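Long-range contacts in 303aa long hypothetical esterase (Sulfolobus tokodaii, PDB 3AIN), which probably hydrolyses carboxylic esters, as a thermostable carboxylesterase of the hormone-sensitive lipase-like group with an alpha/beta hydrolase fold: residues E60-I65 against I116-Q121; K78-Y83 against D105-D110; A147-Y152 against K184-K189; S243-D248 against E270-K275. The protein carries 1 engineered substitution. All coordinates share one frame; numbering follows the deposited sequence.

Interaction 1 (E60-I65 against I116-Q121); sequences EEVGKI and ITNSCQ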
loop_
_atom_site.group_PDB
_atom_site.type_symbol
_atom_site.label_atom_id
_atom_site.label_comp_id
_atom_site.label_asym_id
_atom_site.label_seq_id
_atom_site.Cartn_x
_atom_site.Cartn_y
_atom_site.Cartn_z
ATOM N N GLU A 60 5.409 -0.960 21.070
ATOM C CA GLU A 60 4.895 0.415 21.112
ATOM C C GLU A 60 3.957 0.587 22.284
ATOM O O GLU A 60 3.058 -0.234 22.498
ATOM C CB GLU A 60 4.173 0.766 19.800
ATOM C CG GLU A 60 5.107 0.840 18.605
ATOM C CD GLU A 60 4.414 1.199 17.310
ATOM O OE1 GLU A 60 3.242 1.647 17.330
ATOM O OE2 GLU A 60 5.127 1.261 16.292
ATOM N N GLU A 61 4.044 1.746 22.945
ATOM C CA GLU A 61 3.044 2.121 23.919
ATOM C C GLU A 61 1.689 2.279 23.232
ATOM O O GLU A 61 1.583 2.892 22.172
ATOM C CB GLU A 61 3.435 3.461 24.574
ATOM C CG GLU A 61 2.823 3.686 25.939
ATOM C CD GLU A 61 3.458 4.860 26.673
ATOM O OE1 GLU A 61 4.704 4.897 26.784
ATOM O OE2 GLU A 61 2.715 5.783 27.067
ATOM N N VAL A 62 0.638 1.799 23.888
ATOM C CA VAL A 62 -0.711 2.099 23.426
ATOM C C VAL A 62 -1.481 2.790 24.550
ATOM O O VAL A 62 -0.869 3.258 25.518
ATOM C CB VAL A 62 -1.455 0.823 22.928
ATOM C CG1 VAL A 62 -0.745 0.250 21.679
ATOM C CG2 VAL A 62 -1.530 -0.235 24.027
ATOM N N GLY A 63 -2.788 2.955 24.367
ATOM C CA GLY A 63 -3.628 3.637 25.362
ATOM C C GLY A 63 -3.831 2.878 26.660
ATOM O O GLY A 63 -3.742 3.456 27.745
ATOM N N LYS A 64 -4.217 1.608 26.549
ATOM C CA LYS A 64 -4.610 0.773 27.691
ATOM C C LYS A 64 -4.700 -0.643 27.135
ATOM O O LYS A 64 -4.940 -0.791 25.948
ATOM C CB LYS A 64 -5.995 1.183 28.192
ATOM C CG LYS A 64 -6.608 0.246 29.208
ATOM C CD LYS A 64 -7.843 0.888 29.848
ATOM C CE LYS A 64 -9.080 0.010 29.704
ATOM N NZ LYS A 64 -9.238 -0.958 30.830
ATOM N N ILE A 65 -4.225 -1.615 27.904
ATOM C CA ILE A 65 -4.398 -3.030 27.568
ATOM C C ILE A 65 -5.190 -3.764 28.645
ATOM O O ILE A 65 -4.913 -3.625 29.845
ATOM C CB ILE A 65 -3.032 -3.715 27.370
ATOM C CG1 ILE A 65 -2.255 -3.009 26.255
ATOM C CG2 ILE A 65 -3.217 -5.204 27.026
ATOM C CD1 ILE A 65 -0.773 -3.381 26.184
ATOM N N ILE A 116 -0.303 -2.245 15.043
ATOM C CA ILE A 116 -1.556 -2.106 14.295
ATOM C C ILE A 116 -2.548 -1.154 15.000
ATOM O O ILE A 116 -3.221 -0.328 14.363
ATOM C CB ILE A 116 -2.183 -3.501 14.044
ATOM C CG1 ILE A 116 -1.366 -4.255 12.984
ATOM C CG2 ILE A 116 -3.640 -3.355 13.609
ATOM C CD1 ILE A 116 -1.808 -5.723 12.816
ATOM N N THR A 117 -2.660 -1.312 16.308
ATOM C CA THR A 117 -3.553 -0.487 17.111
ATOM C C THR A 117 -3.204 0.982 16.934
ATOM O O THR A 117 -4.077 1.812 16.693
ATOM C CB THR A 117 -3.406 -0.846 18.591
ATOM O OG1 THR A 117 -3.867 -2.184 18.788
ATOM C CG2 THR A 117 -4.204 0.119 19.467
ATOM N N ASN A 118 -1.925 1.305 17.052
ATOM C CA ASN A 118 -1.510 2.710 16.894
ATOM C C ASN A 118 -1.698 3.224 15.470
ATOM O O ASN A 118 -2.023 4.398 15.249
ATOM C CB ASN A 118 -0.070 2.918 17.380
ATOM C CG ASN A 118 0.055 2.829 18.893
ATOM O OD1 ASN A 118 -0.905 3.109 19.623
ATOM N ND2 ASN A 118 1.174 2.293 19.359
ATOM N N SER A 119 -1.477 2.350 14.494
ATOM C CA SER A 119 -1.666 2.717 13.106
ATOM C C SER A 119 -3.134 2.951 12.742
ATOM O O SER A 119 -3.421 3.902 11.985
ATOM C CB SER A 119 -1.003 1.693 12.150
ATOM O OG SER A 119 -1.086 2.155 10.799
ATOM N N CYS A 120 -4.030 2.026 13.142
ATOM C CA CYS A 120 -5.485 2.150 12.824
ATOM C C CYS A 120 -6.241 3.081 13.761
ATOM O O CYS A 120 -7.387 3.401 13.479
ATOM C CB CYS A 120 -6.267 0.812 12.741
ATOM S SG CYS A 120 -6.307 -0.292 14.214
ATOM N N GLN A 121 -5.614 3.447 14.872
ATOM C CA GLN A 121 -6.294 4.186 15.954
ATOM C C GLN A 121 -7.633 3.562 16.285
ATOM O O GLN A 121 -8.679 4.227 16.361
ATOM C CB GLN A 121 -6.416 5.656 15.600
ATOM C CG GLN A 121 -5.034 6.239 15.369
ATOM C CD GLN A 121 -5.028 7.735 15.303
ATOM O OE1 GLN A 121 -5.897 8.331 14.673
ATOM N NE2 GLN A 121 -3.942 8.335 15.773
#

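Interaction 2 (K78-Y83 against D105-D110); sequences KARVYY and DIESYD. With PO4 (phosphate ion), chain F.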
loop_
_atom_site.group_PDB
_atom_site.type_symbol
_atom_site.label_atom_id
_atom_site.label_comp_id
_atom_site.label_asym_id
_atom_site.label_seq_id
_atom_site.Cartn_x
_atom_site.Cartn_y
_atom_site.Cartn_z
ATOM N N LYS A 78 -9.172 -16.906 25.533
ATOM C CA LYS A 78 -8.423 -15.721 25.990
ATOM C C LYS A 78 -8.343 -14.697 24.851
ATOM O O LYS A 78 -8.152 -15.059 23.689
ATOM C CB LYS A 78 -7.019 -16.110 26.439
ATOM C CG LYS A 78 -6.281 -14.967 27.148
ATOM C CD LYS A 78 -4.950 -15.426 27.758
ATOM C CE LYS A 78 -4.045 -14.221 27.997
ATOM N NZ LYS A 78 -3.134 -14.419 29.150
ATOM N N ALA A 79 -8.435 -13.418 25.178
ATOM C CA ALA A 79 -8.150 -12.390 24.183
ATOM C C ALA A 79 -7.516 -11.184 24.836
ATOM O O ALA A 79 -7.676 -10.959 26.046
ATOM C CB ALA A 79 -9.420 -11.978 23.453
ATOM N N ARG A 80 -6.692 -10.479 24.071
ATOM C CA ARG A 80 -6.053 -9.279 24.599
ATOM C C ARG A 80 -6.582 -8.055 23.875
ATOM O O ARG A 80 -6.665 -8.020 22.632
ATOM C CB ARG A 80 -4.527 -9.347 24.498
ATOM C CG ARG A 80 -3.853 -8.084 25.067
ATOM C CD ARG A 80 -2.371 -8.241 25.311
ATOM N NE ARG A 80 -2.135 -9.164 26.426
ATOM C CZ ARG A 80 -1.034 -9.885 26.594
ATOM N NH1 ARG A 80 0.009 -9.725 25.778
ATOM N NH2 ARG A 80 -1.001 -10.814 27.549
ATOM N N VAL A 81 -7.086 -7.103 24.654
ATOM C CA VAL A 81 -7.735 -5.933 24.094
ATOM C C VAL A 81 -6.777 -4.749 24.173
ATOM O O VAL A 81 -6.254 -4.433 25.246
ATOM C CB VAL A 81 -8.995 -5.570 24.905
ATOM C CG1 VAL A 81 -9.679 -4.333 24.308
ATOM C CG2 VAL A 81 -9.947 -6.778 24.981
ATOM N N TYR A 82 -6.471 -4.158 23.022
ATOM C CA TYR A 82 -5.554 -2.989 22.962
ATOM C C TYR A 82 -6.398 -1.763 22.599
ATOM O O TYR A 82 -7.030 -1.703 21.541
ATOM C CB TYR A 82 -4.460 -3.173 21.882
ATOM C CG TYR A 82 -3.622 -4.435 22.010
ATOM C CD1 TYR A 82 -2.344 -4.398 22.581
ATOM C CD2 TYR A 82 -4.099 -5.668 21.542
ATOM C CE1 TYR A 82 -1.559 -5.558 22.685
ATOM C CE2 TYR A 82 -3.280 -6.790 21.542
ATOM C CZ TYR A 82 -2.044 -6.746 22.166
ATOM O OH TYR A 82 -1.270 -7.866 22.212
ATOM N N TYR A 83 -6.315 -0.731 23.436
ATOM C CA TYR A 83 -6.934 0.556 23.115
ATOM C C TYR A 83 -5.890 1.528 22.575
ATOM O O TYR A 83 -4.762 1.562 23.057
ATOM C CB TYR A 83 -7.527 1.174 24.393
ATOM C CG TYR A 83 -8.731 0.439 24.918
ATOM C CD1 TYR A 83 -10.006 0.848 24.570
ATOM C CD2 TYR A 83 -8.594 -0.615 25.802
ATOM C CE1 TYR A 83 -11.123 0.196 25.058
ATOM C CE2 TYR A 83 -9.715 -1.261 26.317
ATOM C CZ TYR A 83 -10.968 -0.848 25.933
ATOM O OH TYR A 83 -12.085 -1.492 26.421
ATOM N N ASP A 105 0.683 -16.988 19.181
ATOM C CA ASP A 105 -0.183 -16.770 20.320
ATOM C C ASP A 105 -0.215 -15.273 20.615
ATOM O O ASP A 105 0.466 -14.499 19.961
ATOM C CB ASP A 105 0.375 -17.518 21.526
ATOM C CG ASP A 105 1.594 -16.863 22.082
ATOM O OD1 ASP A 105 2.605 -16.791 21.353
ATOM O OD2 ASP A 105 1.515 -16.390 23.237
ATOM N N ILE A 106 -0.999 -14.889 21.611
ATOM C CA ILE A 106 -1.176 -13.480 21.934
ATOM C C ILE A 106 0.148 -12.806 22.314
ATOM O O ILE A 106 0.441 -11.691 21.859
ATOM C CB ILE A 106 -2.169 -13.319 23.100
ATOM C CG1 ILE A 106 -3.603 -13.417 22.582
ATOM C CG2 ILE A 106 -1.930 -11.993 23.837
ATOM C CD1 ILE A 106 -4.611 -13.585 23.722
ATOM N N GLU A 107 0.997 -13.517 23.058
ATOM C CA GLU A 107 2.252 -12.899 23.477
ATOM C C GLU A 107 3.215 -12.656 22.324
ATOM O O GLU A 107 3.769 -11.573 22.210
ATOM C CB GLU A 107 2.945 -13.680 24.606
ATOM C CG GLU A 107 2.034 -14.068 25.757
ATOM C CD GLU A 107 1.656 -12.899 26.649
ATOM O OE1 GLU A 107 0.706 -13.058 27.444
ATOM O OE2 GLU A 107 2.219 -11.797 26.470
ATOM N N SER A 108 3.423 -13.667 21.476
ATOM C CA SER A 108 4.379 -13.523 20.392
ATOM C C SER A 108 3.892 -12.485 19.381
ATOM O O SER A 108 4.699 -11.868 18.699
ATOM C CB SER A 108 4.693 -14.870 19.700
ATOM O OG SER A 108 3.521 -15.487 19.179
ATOM N N TYR A 109 2.572 -12.273 19.334
ATOM C CA TYR A 109 1.969 -11.309 18.404
ATOM C C TYR A 109 1.689 -9.959 19.057
ATOM O O TYR A 109 1.237 -9.005 18.396
ATOM C CB TYR A 109 0.696 -11.904 17.781
ATOM C CG TYR A 109 1.011 -12.626 16.481
ATOM C CD1 TYR A 109 0.696 -12.047 15.259
ATOM C CD2 TYR A 109 1.694 -13.851 16.494
ATOM C CE1 TYR A 109 1.098 -12.628 14.083
ATOM C CE2 TYR A 109 2.019 -14.503 15.310
ATOM C CZ TYR A 109 1.667 -13.905 14.106
ATOM O OH TYR A 109 1.989 -14.556 12.917
ATOM N N ASP A 110 2.139 -9.804 20.303
ATOM C CA ASP A 110 1.875 -8.553 21.037
ATOM C C ASP A 110 2.510 -7.296 20.391
ATOM O O ASP A 110 1.853 -6.263 20.253
ATOM C CB ASP A 110 2.279 -8.716 22.510
ATOM C CG ASP A 110 1.895 -7.524 23.365
ATOM O OD1 ASP A 110 0.724 -7.458 23.816
ATOM O OD2 ASP A 110 2.797 -6.706 23.657
HETATM P P PO4 F . 4.160 -17.054 10.638
HETATM O O1 PO4 F . 3.596 -16.065 9.637
HETATM O O2 PO4 F . 3.885 -16.621 12.074
HETATM O O3 PO4 F . 5.652 -17.163 10.426
HETATM O O4 PO4 F . 3.499 -18.392 10.395
HETATM O O HOH W 1 -1.419 -10.206 20.505
#

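Interaction 3 (A147-Y152 against K184-K189); sequences ALKWVY and KKENIK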
loop_
_atom_site.group_PDB
_atom_site.type_symbol
_atom_site.label_atom_id
_atom_site.label_comp_id
_atom_site.label_asym_id
_atom_site.label_seq_id
_atom_site.Cartn_x
_atom_site.Cartn_y
_atom_site.Cartn_z
ATOM N N ALA A 147 -15.414 -15.800 18.963
ATOM C CA ALA A 147 -14.850 -14.512 19.424
ATOM C C ALA A 147 -15.412 -13.328 18.655
ATOM O O ALA A 147 -15.745 -12.296 19.254
ATOM C CB ALA A 147 -13.285 -14.542 19.348
ATOM N N LEU A 148 -15.506 -13.427 17.337
ATOM C CA LEU A 148 -16.047 -12.317 16.586
ATOM C C LEU A 148 -17.487 -12.007 16.986
ATOM O O LEU A 148 -17.828 -10.943 17.185
ATOM C CB LEU A 148 -15.974 -12.590 15.098
ATOM C CG LEU A 148 -16.493 -11.562 14.112
ATOM C CD1 LEU A 148 -17.936 -11.629 14.139
ATOM C CD2 LEU A 148 -16.056 -10.193 14.431
ATOM N N LYS A 149 -18.296 -13.032 17.054
ATOM C CA LYS A 149 -19.692 -12.857 17.385
ATOM C C LYS A 149 -19.836 -12.230 18.765
ATOM O O LYS A 149 -20.590 -11.385 18.947
ATOM C CB LYS A 149 -20.438 -14.184 17.325
ATOM C CG LYS A 149 -21.878 -14.158 17.739
ATOM C CD LYS A 149 -22.484 -15.573 17.577
ATOM C CE LYS A 149 -22.013 -16.625 18.637
ATOM N NZ LYS A 149 -21.034 -17.785 18.310
ATOM N N TRP A 150 -19.076 -12.711 19.722
ATOM C CA TRP A 150 -19.099 -12.096 21.027
ATOM C C TRP A 150 -18.666 -10.632 20.962
ATOM O O TRP A 150 -19.259 -9.785 21.566
ATOM C CB TRP A 150 -18.244 -12.884 22.030
ATOM C CG TRP A 150 -18.298 -12.370 23.444
ATOM C CD1 TRP A 150 -19.125 -12.791 24.435
ATOM C CD2 TRP A 150 -17.482 -11.352 24.022
ATOM N NE1 TRP A 150 -18.882 -12.098 25.587
ATOM C CE2 TRP A 150 -17.892 -11.194 25.350
ATOM C CE3 TRP A 150 -16.499 -10.521 23.533
ATOM C CZ2 TRP A 150 -17.315 -10.283 26.175
ATOM C CZ3 TRP A 150 -15.935 -9.631 24.358
ATOM C CH2 TRP A 150 -16.324 -9.523 25.670
ATOM N N VAL A 151 -17.584 -10.351 20.237
ATOM C CA VAL A 151 -17.183 -8.947 20.143
ATOM C C VAL A 151 -18.269 -8.076 19.501
ATOM O O VAL A 151 -18.532 -6.961 19.950
ATOM C CB VAL A 151 -15.822 -8.762 19.397
ATOM C CG1 VAL A 151 -15.549 -7.281 19.171
ATOM C CG2 VAL A 151 -14.704 -9.349 20.249
ATOM N N TYR A 152 -18.903 -8.587 18.442
ATOM C CA TYR A 152 -19.920 -7.837 17.725
ATOM C C TYR A 152 -21.080 -7.539 18.690
ATOM O O TYR A 152 -21.674 -6.466 18.645
ATOM C CB TYR A 152 -20.451 -8.685 16.563
ATOM C CG TYR A 152 -21.467 -7.996 15.677
ATOM C CD1 TYR A 152 -21.066 -7.103 14.685
ATOM C CD2 TYR A 152 -22.801 -8.365 15.725
ATOM C CE1 TYR A 152 -21.989 -6.539 13.810
ATOM C CE2 TYR A 152 -23.733 -7.793 14.868
ATOM C CZ TYR A 152 -23.316 -6.923 13.891
ATOM O OH TYR A 152 -24.241 -6.408 13.010
ATOM N N LYS A 184 -21.569 -13.549 7.437
ATOM C CA LYS A 184 -22.595 -13.268 6.441
ATOM C C LYS A 184 -23.799 -14.187 6.656
ATOM O O LYS A 184 -24.949 -13.732 6.713
ATOM C CB LYS A 184 -22.014 -13.430 5.030
ATOM C CG LYS A 184 -22.984 -13.976 4.010
ATOM C CD LYS A 184 -22.461 -13.751 2.600
ATOM C CE LYS A 184 -21.763 -14.987 2.068
ATOM N NZ LYS A 184 -21.833 -15.055 0.560
ATOM N N LYS A 185 -23.504 -15.431 7.010
ATOM C CA LYS A 185 -24.522 -16.457 7.150
ATOM C C LYS A 185 -25.413 -16.193 8.355
ATOM O O LYS A 185 -26.579 -16.569 8.352
ATOM C CB LYS A 185 -23.876 -17.837 7.268
ATOM C CG LYS A 185 -22.863 -18.146 6.172
ATOM C CD LYS A 185 -22.181 -19.489 6.418
ATOM C CE LYS A 185 -22.691 -20.561 5.471
ATOM N NZ LYS A 185 -21.863 -20.646 4.234
ATOM N N GLU A 186 -24.896 -15.427 9.317
ATOM C CA GLU A 186 -25.631 -15.089 10.531
ATOM C C GLU A 186 -26.090 -13.637 10.584
ATOM O O GLU A 186 -26.276 -13.101 11.674
ATOM C CB GLU A 186 -24.777 -15.364 11.770
ATOM C CG GLU A 186 -24.153 -16.737 11.781
ATOM C CD GLU A 186 -24.487 -17.507 13.031
ATOM O OE1 GLU A 186 -24.774 -16.865 14.062
ATOM O OE2 GLU A 186 -24.373 -18.750 13.002
ATOM N N ASN A 187 -26.106 -12.970 9.430
ATOM C CA ASN A 187 -26.428 -11.542 9.329
ATOM C C ASN A 187 -25.625 -10.614 10.248
ATOM O O ASN A 187 -26.142 -9.619 10.749
ATOM C CB ASN A 187 -27.939 -11.291 9.487
ATOM C CG ASN A 187 -28.423 -10.100 8.660
ATOM O OD1 ASN A 187 -29.537 -9.607 8.847
ATOM N ND2 ASN A 187 -27.554 -9.595 7.791
ATOM N N ILE A 188 -24.350 -10.933 10.451
ATOM C CA ILE A 188 -23.472 -10.062 11.217
ATOM C C ILE A 188 -22.734 -9.203 10.217
ATOM O O ILE A 188 -22.190 -9.735 9.249
ATOM C CB ILE A 188 -22.437 -10.883 12.001
ATOM C CG1 ILE A 188 -23.122 -11.644 13.136
ATOM C CG2 ILE A 188 -21.290 -9.993 12.495
ATOM C CD1 ILE A 188 -22.236 -12.724 13.738
ATOM N N LYS A 189 -22.911 -7.887 10.326
ATOM C CA LYS A 189 -22.493 -6.961 9.285
ATOM C C LYS A 189 -21.167 -6.326 9.684
ATOM O O LYS A 189 -21.141 -5.345 10.419
ATOM C CB LYS A 189 -23.548 -5.866 9.079
ATOM C CG LYS A 189 -24.855 -6.377 8.493
ATOM C CD LYS A 189 -26.057 -5.627 9.055
ATOM C CE LYS A 189 -27.325 -6.468 8.943
ATOM N NZ LYS A 189 -28.425 -5.725 8.272
#

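Interaction 4 (S243-D248 against E270-K275); sequences SPILAD and EAYANK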
loop_
_atom_site.group_PDB
_atom_site.type_symbol
_atom_site.label_atom_id
_atom_site.label_comp_id
_atom_site.label_asym_id
_atom_site.label_seq_id
_atom_site.Cartn_x
_atom_site.Cartn_y
_atom_site.Cartn_z
ATOM N N SER A 243 -10.627 -24.066 3.226
ATOM C CA SER A 243 -10.282 -23.361 1.977
ATOM C C SER A 243 -11.384 -22.378 1.595
ATOM O O SER A 243 -12.269 -22.735 0.850
ATOM C CB SER A 243 -10.119 -24.373 0.825
ATOM O OG SER A 243 -9.017 -25.239 1.042
ATOM N N PRO A 244 -11.306 -21.129 2.069
ATOM C CA PRO A 244 -12.425 -20.213 1.882
ATOM C C PRO A 244 -12.628 -19.835 0.417
ATOM O O PRO A 244 -13.698 -19.348 0.058
ATOM C CB PRO A 244 -12.050 -18.987 2.746
ATOM C CG PRO A 244 -10.551 -19.145 3.004
ATOM C CD PRO A 244 -10.374 -20.645 3.109
ATOM N N ILE A 245 -11.627 -20.073 -0.437
ATOM C CA ILE A 245 -11.860 -19.854 -1.882
ATOM C C ILE A 245 -13.092 -20.634 -2.403
ATOM O O ILE A 245 -13.714 -20.237 -3.390
ATOM C CB ILE A 245 -10.608 -20.234 -2.752
ATOM C CG1 ILE A 245 -10.709 -19.567 -4.143
ATOM C CG2 ILE A 245 -10.518 -21.738 -2.911
ATOM C CD1 ILE A 245 -10.301 -18.105 -4.151
ATOM N N LEU A 246 -13.420 -21.740 -1.747
ATOM C CA LEU A 246 -14.562 -22.591 -2.156
ATOM C C LEU A 246 -15.916 -21.894 -1.969
ATOM O O LEU A 246 -16.932 -22.349 -2.502
ATOM C CB LEU A 246 -14.575 -23.892 -1.345
ATOM C CG LEU A 246 -13.377 -24.803 -1.642
ATOM C CD1 LEU A 246 -13.394 -26.013 -0.685
ATOM C CD2 LEU A 246 -13.426 -25.265 -3.123
ATOM N N ALA A 247 -15.971 -20.926 -1.062
ATOM C CA ALA A 247 -17.252 -20.372 -0.619
ATOM C C ALA A 247 -17.796 -19.412 -1.677
ATOM O O ALA A 247 -17.041 -18.895 -2.499
ATOM C CB ALA A 247 -17.066 -19.621 0.725
ATOM N N ASP A 248 -19.102 -19.135 -1.612
ATOM C CA ASP A 248 -19.714 -18.024 -2.336
ATOM C C ASP A 248 -19.391 -16.706 -1.619
ATOM O O ASP A 248 -19.662 -16.544 -0.423
ATOM C CB ASP A 248 -21.238 -18.275 -2.416
ATOM C CG ASP A 248 -22.027 -17.089 -2.958
ATOM O OD1 ASP A 248 -21.480 -15.980 -3.066
ATOM O OD2 ASP A 248 -23.267 -17.236 -3.081
ATOM N N GLU A 270 -3.932 -13.486 -4.427
ATOM C CA GLU A 270 -4.480 -12.747 -5.555
ATOM C C GLU A 270 -5.798 -13.369 -6.014
ATOM O O GLU A 270 -6.724 -12.638 -6.417
ATOM C CB GLU A 270 -3.458 -12.700 -6.707
ATOM C CG GLU A 270 -2.211 -11.864 -6.381
ATOM C CD GLU A 270 -1.317 -11.678 -7.610
ATOM O OE1 GLU A 270 -1.856 -11.665 -8.734
ATOM O OE2 GLU A 270 -0.117 -11.441 -7.431
ATOM N N ALA A 271 -5.858 -14.702 -6.066
ATOM C CA ALA A 271 -7.101 -15.392 -6.507
ATOM C C ALA A 271 -8.263 -15.012 -5.606
ATOM O O ALA A 271 -9.392 -14.812 -6.067
ATOM C CB ALA A 271 -6.926 -16.904 -6.485
ATOM N N TYR A 272 -8.005 -14.963 -4.304
ATOM C CA TYR A 272 -9.083 -14.645 -3.386
ATOM C C TYR A 272 -9.586 -13.214 -3.635
ATOM O O TYR A 272 -10.792 -12.963 -3.611
ATOM C CB TYR A 272 -8.647 -14.818 -1.925
ATOM C CG TYR A 272 -9.836 -14.956 -0.968
ATOM C CD1 TYR A 272 -10.524 -16.164 -0.871
ATOM C CD2 TYR A 272 -10.223 -13.902 -0.140
ATOM C CE1 TYR A 272 -11.616 -16.299 -0.028
ATOM C CE2 TYR A 272 -11.253 -14.071 0.780
ATOM C CZ TYR A 272 -11.936 -15.268 0.817
ATOM O OH TYR A 272 -13.040 -15.403 1.643
ATOM N N ALA A 273 -8.661 -12.270 -3.801
ATOM C CA ALA A 273 -9.042 -10.899 -4.174
ATOM C C ALA A 273 -9.886 -10.927 -5.450
ATOM O O ALA A 273 -10.870 -10.195 -5.563
ATOM C CB ALA A 273 -7.785 -10.007 -4.378
ATOM N N ASN A 274 -9.413 -11.655 -6.448
ATOM C CA ASN A 274 -10.101 -11.693 -7.740
ATOM C C ASN A 274 -11.514 -12.252 -7.629
ATOM O O ASN A 274 -12.435 -11.736 -8.275
ATOM C CB ASN A 274 -9.273 -12.454 -8.773
ATOM C CG ASN A 274 -7.985 -11.706 -9.149
ATOM O OD1 ASN A 274 -6.982 -12.310 -9.557
ATOM N ND2 ASN A 274 -7.948 -10.438 -8.805
ATOM N N LYS A 275 -11.668 -13.337 -6.882
ATOM C CA LYS A 275 -12.987 -13.944 -6.700
ATOM C C LYS A 275 -13.928 -13.055 -5.896
ATOM O O LYS A 275 -15.096 -12.862 -6.289
ATOM C CB LYS A 275 -12.858 -15.338 -6.084
ATOM C CG LYS A 275 -14.156 -16.159 -6.027
ATOM C CD LYS A 275 -13.818 -17.576 -5.547
ATOM C CE LYS A 275 -14.818 -18.619 -6.010
ATOM N NZ LYS A 275 -15.827 -18.859 -4.973
HETATM O O HOH W 2 -18.063 -20.631 -5.114
#

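Interaction 1 (E60-I65 against I116-Q121)
Val62 and Asn118 bring the two backbones closest, their CA atoms 6.6 Å apart, where the loop leading into strand 64-71 passes the last turn of helix 110-120. In this alpha/beta hydrolase fold the contact joins the loop leading into the outermost strand of the sheet within this chain to a helix at the surface. Asn118 carries it. Its ND2 donates to Glu60 OE1 at 3.0 Å, and the bond is nearly straight, with an N-H...O angle of 173°. Glu60 offers the anti lone pair of OE1. Carboxylate and amide lie almost coplanar as the two side chains run alongside one another, pointing opposite ways. The Glu60 chain is extended beyond CG, which carries its carboxylate along the amide. OE2, the other oxygen, forms a salt bridge with Arg306. The same ND2 also donates to Glu61 O at 2.9 Å, from above the carbonyl plane. Two acceptors thus hold one amide nitrogen and fix the turn of the Asn118 side chain. Next to this polar group Val62 packs against the helix. CG1 of Val62 is 4.1 Å from Thr117 CG2. The valine crosses the asparagine at about a right angle, with CG1 of Val62 3.5 Å from OD1 of Asn118.

Interaction 2 (K78-Y83 against D105-D110)
Ile106 CG2 sits over the centre of one face of the Arg80 guanidinium, 3.6 Å from Arg80 CZ, while carboxylates from Glu107 and Asp110 meet the group at its edge. The Tyr82 ring has Arg80 CG over one face, toward the rim, and Asp110 OD1 at its edge. Arg80 makes a two-pronged salt bridge to Glu107 through its two terminal nitrogens. NH2 of Arg80 reaches OE1 of Glu107 at 2.8 Å, and NH1 of Arg80 reaches OE2 of Glu107 at 3.1 Å. The guanidinium and this carboxylate are turned 60° apart. Arg80 NH1 also bonds Asp110 OD1 at 3.1 Å. On the opposite face of the Asp110 carboxylate, Tyr82 OH donates to the same OD1 at 2.6 Å. A bend at chi3 (-69°) turns the arginine head into this network, and its NE pairs with Asp67. A water donates to both Tyr82 OH and Ile106 O. The contact holds the loop and the first residue of helix 110-120 against strand 76-83 of the alpha/beta hydrolase sheet. Asp110 OD2 has further salt bridges to Arg59 and Arg114. Asp110 is buried, and the arginines and the tyrosine hydroxyl around it probably stabilise its negative charge.

Interaction 3 (A147-Y152 against K184-K189)
With chi1 at -177°, the Tyr152 side chain leaves helix 139-153 on the far side from its own nitrogen, and this swings the ring toward Ile188. Ile188 in turn has CG2 opposite its own backbone N, with chi1 at -70° for CG1, and this directs the CG2 methyl at the ring. CG2 of Ile188 lies over the centre of the Tyr152 face in a CH-pi contact. It is 3.6 Å from the ring centroid and 9° off the ring normal. The ring and the isoleucine lie side by side, pointing opposite ways. The same methyl group meets Leu148, tip to tip, with Leu148 CD1 4.1 Å from Ile188 CG2. One branch of the isoleucine therefore serves two residues a helical turn apart. At the far end of the ring Lys189 N donates to Tyr152 OH. The bond is weak at 3.3 Å but straight. Lys149 lies beside the isoleucine, its CG 4.3 Å from Ile188 CD1. Its NZ pairs with Asp146 of its own helix. Leu148 is the buried member and also packs on Val94 and Tyr96 of strand 92-96. The partner segment leaves helix 171-185 through a Schellman motif, with Asn187 at positive phi as the C-prime residue. The backbone bonds Asn187 N to Lys184 O and Ile188 N to Ser183 O complete it. The Schellman turn thus ends helix 171-185 and places Ile188 against helix 139-153 of the alpha/beta hydrolase fold.

Interaction 4 (S243-D248 against E270-K275)
Ile245 and Tyr272 form the close-packed part of the contact. CD1 of Ile245 lies 3.7 Å from Tyr272 CA and 3.8 Å from Tyr272 CD1. Chi1 of -161° and chi2 of 80° together bring CD1 of Ile245 onto the helix. Pro244 meets the edge of the tyrosine ring, with Pro244 O 3.7 Å from Tyr272 CE1. Ile181 of helix 171-185 closes on the buried Pro244 and Tyr272.

The other side is polar and wetter. Lys275 runs extended until it bends at chi4, and its CD packs on Ile245 CD1. NZ of Lys275 then donates to Ile245 O at 3.0 Å, with Ala247 O also 2.8 Å from this nitrogen. A water accepts from Lys275 NZ and bonds weakly to Leu246 O. The lysine thus meets the end of the 3-10 turn 244-246. The contact seats this turn on helix 266-278, which connects strands 255-260 and 283-288, parallel neighbours in the sheet, as a beta-alpha-beta crossover of the alpha/beta hydrolase fold.

Overall arrangement
Interactions 1 and 2 belong together. They touch where strands 64-71 and 76-83 pair, with Gly63 and Lys64 facing Tyr83 in a classic beta bulge, and both involve helix 110-120 or the loop entering it. Interaction 2 is nested inside the chain loop closed by interaction 1. Interactions 3 and 4 follow in series and meet through Lys184 NZ and Asp248 O. Interaction 4 lies across the chain's centre from interactions 1 and 2. Interactions 1 and 3 are surface contacts, the first amide-based, the other mostly apolar. Interactions 2 and 4 are partly buried. A salt-bridge network dominates interaction 2, whereas interaction 4 joins apolar packing to a lysine bonded to a backbone carbonyl.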